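Local coordinates for protein amidase, hydantoinase/carbamoylase family (Burkholderia vietnamiensis, PDB 5I4M) that probably hydrolyses N-carbamoyl-L-amino acids as a dimeric, zinc-dependent amidase of the peptidase M20 family, at residues H211-Q214 with G215-E219. Residues are numbered along the deposited sequence; the frame is centred on the assembly and turned at random.
With ZN (zinc ion), chain C; 3PG (3-phosphoglyceric acid), chain E.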
loop_
_atom_site.group_PDB
_atom_site.type_symbol
_atom_site.label_atom_id
_atom_site.label_comp_id
_atom_site.label_asym_id
_atom_site.label_seq_id
_atom_site.Cartn_x
_atom_site.Cartn_y
_atom_site.Cartn_z
ATOM N N HIS A 211 8.729 -15.331 -27.475
ATOM C CA HIS A 211 8.078 -14.398 -26.552
ATOM C C HIS A 211 7.510 -13.221 -27.332
ATOM O O HIS A 211 8.012 -12.876 -28.402
ATOM C CB HIS A 211 9.083 -13.888 -25.514
ATOM C CG HIS A 211 8.468 -13.469 -24.215
ATOM N ND1 HIS A 211 7.760 -12.294 -24.068
ATOM C CD2 HIS A 211 8.488 -14.056 -22.994
ATOM C CE1 HIS A 211 7.365 -12.179 -22.807
ATOM N NE2 HIS A 211 7.791 -13.236 -22.137
ATOM N N ILE A 212 6.459 -12.591 -26.796
ATOM C CA ILE A 212 6.020 -11.340 -27.402
ATOM C C ILE A 212 7.033 -10.253 -27.056
ATOM O O ILE A 212 7.709 -10.310 -26.017
ATOM C CB ILE A 212 4.602 -10.932 -26.956
ATOM C CG1 ILE A 212 4.524 -10.836 -25.431
ATOM C CG2 ILE A 212 3.558 -11.910 -27.499
ATOM C CD1 ILE A 212 3.401 -9.935 -24.955
ATOM N N GLU A 213 7.127 -9.244 -27.924
ATOM C CA GLU A 213 8.141 -8.204 -27.745
ATOM C C GLU A 213 7.984 -7.458 -26.419
ATOM O O GLU A 213 8.983 -7.118 -25.767
ATOM C CB GLU A 213 8.081 -7.212 -28.902
ATOM C CG GLU A 213 9.114 -6.098 -28.741
ATOM C CD GLU A 213 8.881 -4.945 -29.691
ATOM O OE1 GLU A 213 9.300 -3.819 -29.369
ATOM O OE2 GLU A 213 8.264 -5.161 -30.746
ATOM N N GLN A 214 6.742 -7.157 -26.031
ATOM C CA GLN A 214 6.400 -6.341 -24.867
ATOM C C GLN A 214 6.768 -4.875 -25.063
ATOM O O GLN A 214 6.814 -4.109 -24.094
ATOM C CB GLN A 214 7.042 -6.890 -23.588
ATOM C CG GLN A 214 6.651 -8.339 -23.339
ATOM C CD GLN A 214 7.301 -8.898 -22.102
ATOM O OE1 GLN A 214 8.506 -9.131 -22.089
ATOM N NE2 GLN A 214 6.507 -9.121 -21.053
ATOM N N GLY A 215 7.024 -4.483 -26.305
ATOM C CA GLY A 215 7.231 -3.104 -26.679
ATOM C C GLY A 215 6.700 -2.871 -28.081
ATOM O O GLY A 215 6.249 -3.805 -28.752
ATOM N N PRO A 216 6.782 -1.632 -28.567
ATOM C CA PRO A 216 6.023 -1.229 -29.759
ATOM C C PRO A 216 6.748 -1.353 -31.090
ATOM O O PRO A 216 6.133 -1.049 -32.119
ATOM C CB PRO A 216 5.737 0.244 -29.459
ATOM C CG PRO A 216 7.015 0.694 -28.782
ATOM C CD PRO A 216 7.389 -0.476 -27.881
ATOM N N ILE A 217 8.013 -1.787 -31.098
ATOM C CA ILE A 217 8.877 -1.607 -32.269
ATOM C C ILE A 217 8.424 -2.476 -33.431
ATOM O O ILE A 217 8.264 -1.992 -34.557
ATOM C CB ILE A 217 10.342 -1.898 -31.894
ATOM C CG1 ILE A 217 10.842 -0.848 -30.894
ATOM C CG2 ILE A 217 11.225 -1.937 -33.131
ATOM C CD1 ILE A 217 12.196 -1.192 -30.284
ATOM N N LEU A 218 8.274 -3.783 -33.204
ATOM C CA LEU A 218 7.953 -4.666 -34.318
ATOM C C LEU A 218 6.625 -4.282 -34.958
ATOM O O LEU A 218 6.510 -4.251 -36.188
ATOM C CB LEU A 218 7.923 -6.122 -33.858
ATOM C CG LEU A 218 9.255 -6.683 -33.375
ATOM C CD1 LEU A 218 9.064 -8.119 -32.851
ATOM C CD2 LEU A 218 10.285 -6.634 -34.509
ATOM N N GLU A 219 5.609 -3.982 -34.142
ATOM C CA GLU A 219 4.335 -3.551 -34.717
ATOM C C GLU A 219 4.482 -2.222 -35.444
ATOM O O GLU A 219 3.954 -2.054 -36.548
ATOM C CB GLU A 219 3.254 -3.441 -33.640
ATOM C CG GLU A 219 1.930 -2.895 -34.193
ATOM C CD GLU A 219 0.926 -2.569 -33.102
ATOM O OE1 GLU A 219 -0.223 -3.044 -33.193
ATOM O OE2 GLU A 219 1.286 -1.834 -32.153
HETATM ZN ZN ZN C . 7.772 -13.065 -19.904
HETATM C C1 3PG E . 11.107 -8.365 -16.285
HETATM O O1 3PG E . 10.437 -7.539 -15.638
HETATM O O2 3PG E . 11.756 -8.055 -17.308
HETATM C C2 3PG E . 11.126 -9.785 -15.798
HETATM O O3 3PG E . 12.275 -10.475 -16.322
HETATM C C3 3PG E . 9.870 -10.469 -16.286
HETATM O O1P 3PG E . 9.892 -10.533 -17.714
HETATM P P 3PG E . 8.505 -10.863 -18.520
HETATM O O2P 3PG E . 7.853 -12.015 -17.792
HETATM O O3P 3PG E . 7.706 -9.572 -18.405
HETATM O O4P 3PG E . 8.988 -11.231 -19.934
HETATM O O HOH W 1 9.773 -13.943 -19.892
#
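Leaving strand 206-212 after Ile212, the backbone turns at Gln214, whose phi and psi are both positive (70° and 16°), and runs through Gly215 and Pro216, so that Glu213 faces Ile217 and Leu218 at the start of the short helix 217-220. Glu213 spans this turn with an extended side chain. With CG anti to the backbone N (chi1 179°), its carboxylate takes two backbone N-H groups, one on each oxygen. Ile217 N donates to Glu213 OE1 at 3.0 Å, using the syn lone pair, while the straighter bond from Leu218 N to Glu213 OE2 measures 2.8 Å and arrives 19° out of the carboxylate plane. These bonds restrain the carboxylate's rotation about CG-CD; the amides probably favour its negative charge, offsetting the carbonyl Gly215 O, 3.1 Å from Glu213 OE2. Leu218 CG lies against Glu213 OE2, and Phe394 of strand 390-395 touches both side chains. In the zinc-binding catalytic domain of this M20-family enzyme the same strand end carries a zinc ligand: His211 NE2 binds a zinc ion at 2.2 Å, a site completed by His104, Asp115, two phosphate oxygens of 3-phosphoglyceric acid and a water. Through its other nitrogen, ND1, His211 donates to Ile212 O (2.8 Å), nearly in the ring plane, so metal and carbonyl together hold the ring. Gln214 NE2 donates to phosphate O3P at 2.9 Å and also pairs with Ser402; His247 of the second subunit packs against the glutamine.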